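Transcriptional regulator AefR (PDB 3CDL) probably binds regulatory DNA and controls transcription, as a dimeric, all-helical member of the TetR family of bacterial regulators. Local coordinates at residues Glu59-Leu64 against Ala120-Ala125; Asp104-Val109 against Phe166-Gln171; Ala140-Gly145 against Val150-Ala155. All coordinates share one frame; numbering follows the deposited sequence.

Contact 1 of 3, residues Glu59-Leu64 against Ala120-Ala125; sequences EMLQRL and AQVWLA
Leu61 sends one methyl over the indole of Trp123 and the other against the backbone beside it. Leu61 CD1 lies over the five-membered ring of Trp123, 4.1 Å from its centroid and 25° off the ring normal, a CH-pi contact on the pyrrole face and not at the rim. Leu61 CD1 is 3.8 Å from Trp123 CD1, its nearest ring atom. The second branch, Leu61 CD2, meets Val122 O at 3.8 Å and approaches CG2 of Val122 more loosely, at 4.4 Å. A branched leucine suits this place because its two methyls can serve two neighbours at once; Trp123 offers a broad, flat apolar surface, which leans from its backbone toward the leucine.

Leu61 belongs to helix 53-64, which in TetR-family repressors links the DNA-binding helices to the C-terminal domain, and Trp123 to helix 117-125 of that domain, so the contact fastens the connecting helix to the C-terminal domain. The indole also meets Trp65 edge-to-face and stacks with Phe174 of the second subunit, which places it at the dimer interface.

Another side of helix 53-64 carries charge instead. Arg63 and Glu59 are one turn apart and form a salt bridge, with Arg63 NE 3.1 Å from Glu59 OE1 and an N-H...O angle of 156°. The acceptor lies nearly in the guanidinium plane, yet the arginine comes from above the carboxylate plane, 43° out of it. NH1 of Arg63 pairs further with Glu12, tying the linking helix to helix 9-24.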
# COMPACT_ATOMS: atom_id res chain seq x y z
N GLU B 59 -0.51 18.97 -9.07
CA GLU B 59 -0.26 18.46 -10.40
C GLU B 59 0.26 17.04 -10.36
O GLU B 59 -0.18 16.19 -11.12
CB GLU B 59 0.74 19.35 -11.13
CG GLU B 59 0.35 19.71 -12.57
CD GLU B 59 0.39 18.55 -13.52
OE1 GLU B 59 1.34 18.46 -14.33
OE2 GLU B 59 -0.54 17.72 -13.47
N MSE B 60 1.22 16.80 -9.46
CA MSE B 60 1.74 15.46 -9.21
C MSE B 60 0.67 14.46 -8.80
O MSE B 60 0.69 13.31 -9.24
CB MSE B 60 2.79 15.54 -8.11
CG MSE B 60 4.18 15.72 -8.62
SE MSE B 60 5.41 16.20 -7.20
CE MSE B 60 4.85 15.05 -5.74
N LEU B 61 -0.26 14.89 -7.95
CA LEU B 61 -1.38 14.06 -7.54
C LEU B 61 -2.23 13.66 -8.76
O LEU B 61 -2.37 12.47 -9.05
CB LEU B 61 -2.22 14.80 -6.49
CG LEU B 61 -2.96 14.02 -5.42
CD1 LEU B 61 -2.01 13.15 -4.59
CD2 LEU B 61 -3.75 14.97 -4.52
N GLN B 62 -2.76 14.66 -9.47
CA GLN B 62 -3.54 14.44 -10.70
C GLN B 62 -2.91 13.36 -11.56
O GLN B 62 -3.59 12.47 -12.05
CB GLN B 62 -3.69 15.73 -11.52
CG GLN B 62 -4.20 16.99 -10.79
CD GLN B 62 -5.66 16.90 -10.32
OE1 GLN B 62 -6.55 17.52 -10.91
NE2 GLN B 62 -5.90 16.16 -9.24
N ARG B 63 -1.59 13.46 -11.73
CA ARG B 63 -0.79 12.56 -12.56
C ARG B 63 -0.73 11.14 -12.04
O ARG B 63 -0.51 10.20 -12.80
CB ARG B 63 0.64 13.06 -12.64
CG ARG B 63 0.88 14.14 -13.63
CD ARG B 63 2.37 14.36 -13.75
NE ARG B 63 2.67 15.62 -14.43
CZ ARG B 63 3.77 15.83 -15.14
NH1 ARG B 63 4.67 14.87 -15.29
NH2 ARG B 63 3.96 17.01 -15.72
N LEU B 64 -0.92 10.99 -10.73
CA LEU B 64 -0.69 9.71 -10.08
C LEU B 64 -1.81 8.73 -10.34
O LEU B 64 -1.71 7.92 -11.25
CB LEU B 64 -0.45 9.90 -8.58
CG LEU B 64 0.07 8.62 -7.92
CD1 LEU B 64 1.29 8.11 -8.66
CD2 LEU B 64 0.38 8.86 -6.48
N ALA B 120 -3.03 14.56 3.24
CA ALA B 120 -3.90 13.40 3.23
C ALA B 120 -5.32 13.80 2.84
O ALA B 120 -5.95 13.14 2.04
CB ALA B 120 -3.90 12.71 4.57
N GLN B 121 -5.80 14.91 3.37
CA GLN B 121 -7.14 15.38 3.05
C GLN B 121 -7.33 15.92 1.63
O GLN B 121 -8.46 16.05 1.17
CB GLN B 121 -7.64 16.37 4.11
CG GLN B 121 -7.18 17.79 3.93
CD GLN B 121 -7.69 18.69 5.05
OE1 GLN B 121 -7.33 19.87 5.14
NE2 GLN B 121 -8.51 18.14 5.93
N VAL B 122 -6.24 16.24 0.94
CA VAL B 122 -6.36 16.60 -0.48
C VAL B 122 -6.33 15.34 -1.34
O VAL B 122 -6.94 15.30 -2.40
CB VAL B 122 -5.33 17.69 -0.94
CG1 VAL B 122 -5.60 19.02 -0.22
CG2 VAL B 122 -3.92 17.26 -0.72
N TRP B 123 -5.63 14.32 -0.87
CA TRP B 123 -5.62 12.99 -1.48
C TRP B 123 -7.03 12.41 -1.43
O TRP B 123 -7.55 11.94 -2.43
CB TRP B 123 -4.71 12.08 -0.65
CG TRP B 123 -3.90 11.08 -1.40
CD1 TRP B 123 -2.54 11.06 -1.50
CD2 TRP B 123 -4.38 9.94 -2.12
NE1 TRP B 123 -2.14 9.98 -2.25
CE2 TRP B 123 -3.25 9.27 -2.65
CE3 TRP B 123 -5.66 9.41 -2.38
CZ2 TRP B 123 -3.35 8.12 -3.43
CZ3 TRP B 123 -5.76 8.27 -3.16
CH2 TRP B 123 -4.61 7.63 -3.67
N LEU B 124 -7.64 12.47 -0.25
CA LEU B 124 -8.89 11.79 -0.00
C LEU B 124 -10.13 12.54 -0.46
O LEU B 124 -11.17 11.92 -0.66
CB LEU B 124 -8.98 11.33 1.47
CG LEU B 124 -9.39 12.19 2.67
CD1 LEU B 124 -10.78 11.78 3.14
CD2 LEU B 124 -8.40 12.00 3.82
N ALA B 125 -10.04 13.85 -0.67
CA ALA B 125 -11.12 14.60 -1.31
C ALA B 125 -11.07 14.39 -2.83
O ALA B 125 -12.09 14.43 -3.51
CB ALA B 125 -11.07 16.08 -0.95

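Contact 2 of 3, residues Asp104-Val109 against Phe166-Gln171; sequences DLARVV and FAFWPQ
Ala106 and Arg107 of helix 100-114 touch Phe168 and Gln171 at the break between helices 152-167 and 169-174. Both parts belong to the all-helical C-terminal domain by which this TetR-family protein pairs with its second subunit.

Along the first segment, Asp104 prepares the contact. Its OD1 accepts from Arg107 NH2 at 2.6 Å, with an N-H...O angle of 154°, met nearly end-on to the C-O bond. This salt bridge along one face of the helix helps fix the rotation of the guanidinium, whose edge is turned to the carboxylate.

Ala106 is small enough to let a ring come close to the helix: its CB lies 3.7 Å from CE1 of Phe168. The phenyl reaches it because CG of Phe168 is anti to the backbone N (chi1 -178°), and it packs also on Phe102 and Leu103. An edge of the same ring stands over Trp169, Phe168 CD2 being 3.7 Å above the indole plane, and that indole stacks with Trp169 of the second subunit. The residue at the helix break thus belongs to the core, and the first residue of the short helix to the dimer interface.

Arg107 has a chain long enough, bent at chi3, to bring NH1 to 2.6 Å from the backbone O of Gln171, which lies near the guanidinium plane. The buried side-chain amide of Gln171 turns elsewhere: NE2 bonds to Ala177 O and also spans the helix break to Phe166 O at 3.1 Å, with that oxygen almost exactly in the amide plane.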
# COMPACT_ATOMS: atom_id res chain seq x y z
N ASP B 104 8.48 6.39 -9.25
CA ASP B 104 9.13 7.53 -8.62
C ASP B 104 8.16 8.60 -8.13
O ASP B 104 8.24 9.01 -6.98
CB ASP B 104 10.16 8.13 -9.56
CG ASP B 104 11.39 7.26 -9.69
OD1 ASP B 104 11.39 6.19 -9.05
OD2 ASP B 104 12.35 7.63 -10.41
N LEU B 105 7.26 9.05 -9.00
CA LEU B 105 6.25 10.01 -8.62
C LEU B 105 5.41 9.46 -7.48
O LEU B 105 5.20 10.13 -6.46
CB LEU B 105 5.38 10.32 -9.84
CG LEU B 105 3.97 10.90 -9.63
CD1 LEU B 105 4.02 12.38 -9.77
CD2 LEU B 105 3.04 10.34 -10.64
N ALA B 106 4.92 8.23 -7.65
CA ALA B 106 4.15 7.55 -6.66
C ALA B 106 4.85 7.59 -5.30
O ALA B 106 4.23 7.93 -4.29
CB ALA B 106 3.93 6.13 -7.09
N ARG B 107 6.14 7.25 -5.29
CA ARG B 107 6.94 7.26 -4.07
C ARG B 107 6.95 8.64 -3.41
O ARG B 107 6.56 8.79 -2.24
CB ARG B 107 8.36 6.83 -4.36
CG ARG B 107 8.68 5.43 -3.93
CD ARG B 107 10.11 5.06 -4.29
NE ARG B 107 10.32 5.07 -5.75
CZ ARG B 107 10.46 3.98 -6.50
NH1 ARG B 107 10.43 2.77 -5.94
NH2 ARG B 107 10.64 4.08 -7.82
N VAL B 108 7.37 9.66 -4.14
CA VAL B 108 7.35 11.00 -3.55
C VAL B 108 5.94 11.44 -3.11
O VAL B 108 5.84 12.10 -2.09
CB VAL B 108 8.22 12.11 -4.31
CG1 VAL B 108 9.36 11.48 -5.08
CG2 VAL B 108 7.40 12.97 -5.21
N VAL B 109 4.88 11.06 -3.82
CA VAL B 109 3.52 11.51 -3.45
C VAL B 109 2.99 10.83 -2.18
O VAL B 109 2.50 11.49 -1.27
CB VAL B 109 2.48 11.41 -4.62
CG1 VAL B 109 1.11 11.81 -4.15
CG2 VAL B 109 2.88 12.31 -5.76
N PHE B 166 1.64 -6.76 -6.05
CA PHE B 166 2.88 -7.26 -6.65
C PHE B 166 3.64 -6.18 -7.41
O PHE B 166 4.87 -6.15 -7.41
CB PHE B 166 2.60 -8.41 -7.65
CG PHE B 166 1.98 -9.63 -7.01
CD1 PHE B 166 2.76 -10.47 -6.19
CD2 PHE B 166 0.62 -9.91 -7.19
CE1 PHE B 166 2.19 -11.59 -5.60
CE2 PHE B 166 0.04 -11.02 -6.59
CZ PHE B 166 0.82 -11.86 -5.80
N ALA B 167 2.91 -5.31 -8.09
CA ALA B 167 3.52 -4.40 -9.03
C ALA B 167 3.46 -2.93 -8.58
O ALA B 167 3.87 -2.03 -9.33
CB ALA B 167 2.90 -4.59 -10.40
N PHE B 168 2.97 -2.67 -7.38
CA PHE B 168 2.94 -1.28 -6.94
C PHE B 168 3.53 -1.10 -5.55
O PHE B 168 4.66 -0.60 -5.43
CB PHE B 168 1.56 -0.69 -7.10
CG PHE B 168 1.48 0.75 -6.72
CD1 PHE B 168 1.94 1.75 -7.60
CD2 PHE B 168 0.93 1.12 -5.49
CE1 PHE B 168 1.87 3.09 -7.25
CE2 PHE B 168 0.86 2.45 -5.12
CZ PHE B 168 1.32 3.45 -6.02
N TRP B 169 2.80 -1.50 -4.51
CA TRP B 169 3.30 -1.41 -3.14
C TRP B 169 4.73 -1.93 -2.87
O TRP B 169 5.51 -1.20 -2.28
CB TRP B 169 2.31 -2.01 -2.16
CG TRP B 169 0.99 -1.26 -2.20
CD1 TRP B 169 -0.23 -1.75 -2.59
CD2 TRP B 169 0.79 0.11 -1.85
NE1 TRP B 169 -1.20 -0.76 -2.49
CE2 TRP B 169 -0.60 0.39 -2.05
CE3 TRP B 169 1.63 1.14 -1.41
CZ2 TRP B 169 -1.16 1.66 -1.79
CZ3 TRP B 169 1.08 2.41 -1.16
CH2 TRP B 169 -0.30 2.65 -1.34
N PRO B 170 5.09 -3.17 -3.27
CA PRO B 170 6.50 -3.53 -3.07
C PRO B 170 7.49 -2.51 -3.62
O PRO B 170 8.52 -2.25 -2.99
CB PRO B 170 6.63 -4.87 -3.79
CG PRO B 170 5.29 -5.50 -3.56
CD PRO B 170 4.33 -4.33 -3.80
N GLN B 171 7.17 -1.93 -4.77
CA GLN B 171 8.10 -1.03 -5.42
C GLN B 171 8.13 0.35 -4.74
O GLN B 171 9.20 0.98 -4.60
CB GLN B 171 7.75 -0.90 -6.91
CG GLN B 171 8.05 -2.14 -7.74
CD GLN B 171 7.01 -3.25 -7.56
OE1 GLN B 171 5.94 -3.02 -7.03
NE2 GLN B 171 7.34 -4.46 -8.01

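Contact 3 of 3, residues Ala140-Gly145 against Val150-Ala155; sequences AAQKDG and VDPGFA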
# COMPACT_ATOMS: atom_id res chain seq x y z
N ALA B 140 -20.80 -1.35 -16.41
CA ALA B 140 -21.32 -1.69 -17.74
C ALA B 140 -21.57 -3.21 -17.90
O ALA B 140 -22.65 -3.62 -18.36
CB ALA B 140 -20.39 -1.18 -18.82
N ALA B 141 -20.58 -4.02 -17.51
CA ALA B 141 -20.67 -5.48 -17.55
C ALA B 141 -21.86 -5.99 -16.74
O ALA B 141 -22.55 -6.94 -17.15
CB ALA B 141 -19.37 -6.09 -17.04
N GLN B 142 -22.10 -5.34 -15.60
CA GLN B 142 -23.25 -5.64 -14.74
C GLN B 142 -24.60 -5.33 -15.39
O GLN B 142 -25.52 -6.16 -15.31
CB GLN B 142 -23.14 -4.94 -13.39
CG GLN B 142 -22.39 -5.73 -12.34
CD GLN B 142 -22.05 -4.90 -11.11
OE1 GLN B 142 -21.15 -5.25 -10.35
NE2 GLN B 142 -22.77 -3.79 -10.91
N LYS B 143 -24.74 -4.16 -16.03
CA LYS B 143 -25.98 -3.80 -16.71
C LYS B 143 -26.34 -4.81 -17.81
O LYS B 143 -27.52 -5.06 -18.08
CB LYS B 143 -25.91 -2.39 -17.31
CG LYS B 143 -26.50 -1.27 -16.43
CD LYS B 143 -28.00 -1.46 -16.14
CE LYS B 143 -28.89 -1.03 -17.29
NZ LYS B 143 -29.03 0.46 -17.37
N ASP B 144 -25.32 -5.39 -18.43
CA ASP B 144 -25.54 -6.36 -19.50
C ASP B 144 -25.78 -7.77 -18.94
O ASP B 144 -25.98 -8.73 -19.69
CB ASP B 144 -24.36 -6.34 -20.48
CG ASP B 144 -24.74 -6.86 -21.85
OD1 ASP B 144 -25.84 -6.56 -22.34
OD2 ASP B 144 -23.91 -7.57 -22.45
N GLY B 145 -25.77 -7.86 -17.61
CA GLY B 145 -26.07 -9.10 -16.89
C GLY B 145 -25.01 -10.17 -17.03
O GLY B 145 -25.34 -11.36 -17.04
N VAL B 150 -22.64 -6.18 -7.37
CA VAL B 150 -21.82 -5.73 -6.26
C VAL B 150 -21.57 -4.25 -6.54
O VAL B 150 -21.76 -3.83 -7.67
CB VAL B 150 -20.49 -6.58 -6.12
CG1 VAL B 150 -19.65 -6.57 -7.41
CG2 VAL B 150 -19.67 -6.14 -4.93
N ASP B 151 -21.16 -3.48 -5.53
CA ASP B 151 -20.75 -2.09 -5.72
C ASP B 151 -19.54 -2.06 -6.64
O ASP B 151 -18.50 -2.59 -6.29
CB ASP B 151 -20.36 -1.46 -4.38
CG ASP B 151 -20.10 0.05 -4.49
OD1 ASP B 151 -21.09 0.83 -4.61
OD2 ASP B 151 -18.91 0.45 -4.43
N PRO B 152 -19.69 -1.47 -7.84
CA PRO B 152 -18.59 -1.37 -8.82
C PRO B 152 -17.24 -0.97 -8.22
O PRO B 152 -16.22 -1.56 -8.58
CB PRO B 152 -19.11 -0.31 -9.80
CG PRO B 152 -20.62 -0.55 -9.80
CD PRO B 152 -20.96 -0.89 -8.37
N GLY B 153 -17.25 -0.01 -7.30
CA GLY B 153 -16.06 0.43 -6.57
C GLY B 153 -15.47 -0.64 -5.66
O GLY B 153 -14.24 -0.77 -5.56
N PHE B 154 -16.32 -1.39 -4.97
CA PHE B 154 -15.84 -2.52 -4.16
C PHE B 154 -15.10 -3.54 -5.05
O PHE B 154 -14.01 -4.02 -4.71
CB PHE B 154 -17.03 -3.14 -3.43
CG PHE B 154 -16.65 -4.10 -2.36
CD1 PHE B 154 -16.43 -3.67 -1.05
CD2 PHE B 154 -16.52 -5.47 -2.64
CE1 PHE B 154 -16.08 -4.55 -0.05
CE2 PHE B 154 -16.17 -6.39 -1.63
CZ PHE B 154 -15.95 -5.92 -0.34
N ALA B 155 -15.66 -3.84 -6.21
CA ALA B 155 -15.10 -4.85 -7.08
C ALA B 155 -13.79 -4.39 -7.73
O ALA B 155 -12.83 -5.17 -7.82
CB ALA B 155 -16.13 -5.25 -8.12
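Gln142, whose side chain reaches across to Val150, has its own carbonyl O bonded by Gly145 N at 2.9 Å. That bond is part of a Schellman motif ending helix 133-143, and glycine suits the residue where the chain leaves the helix, because it readily adopts the positive phi the turn requires. From the final turn the chain of Gln142, extended beyond CG (chi2 169°), carries its carboxamide to the backbone of Val150, where Gln142 CD comes 3.6 Å from Val150 O. A long, flat polar group fits here, since it can lie against the peptide of a loop residue.

The two helices are consecutive in the C-terminal domain, joined by a short loop: the Schellman motif closes the first and an N-cap starts helix 152-167. Asp151 provides that cap, its OD2 accepting from Phe154 N at 3.2 Å on the anti side of the carboxylate. Pro152 follows in the first turn, where a missing N-H costs no helical bond; its ring also packs on Ser135 and Arg139. Val150 adds a branched apolar side chain, packed on Tyr199 of helix 181-199, while Phe154 stacks with Phe166 of the second subunit.

Contact 2 is buried, contact 1 partly so, and contact 3 lies on the surface, its centre 22 Å from that of the chain. Contacts 1 and 2 adjoin: selenomethionine Met60, Leu61 and Leu64 pack on Val108, Val109 and Leu105, so helix 53-64 packs on both helix 117-125 and helix 100-114, the second through an apolar layer. Contact 3 touches neither, with nearest atoms about 13 Å away, though it shares helix 152-167 with contact 2, one at its start and the other at its end. Aromatic and aliphatic packing dominates contact 1, contact 2 mixes this with polar groups at a helix break, and contact 3 relies on amide-backbone approach and helix capping.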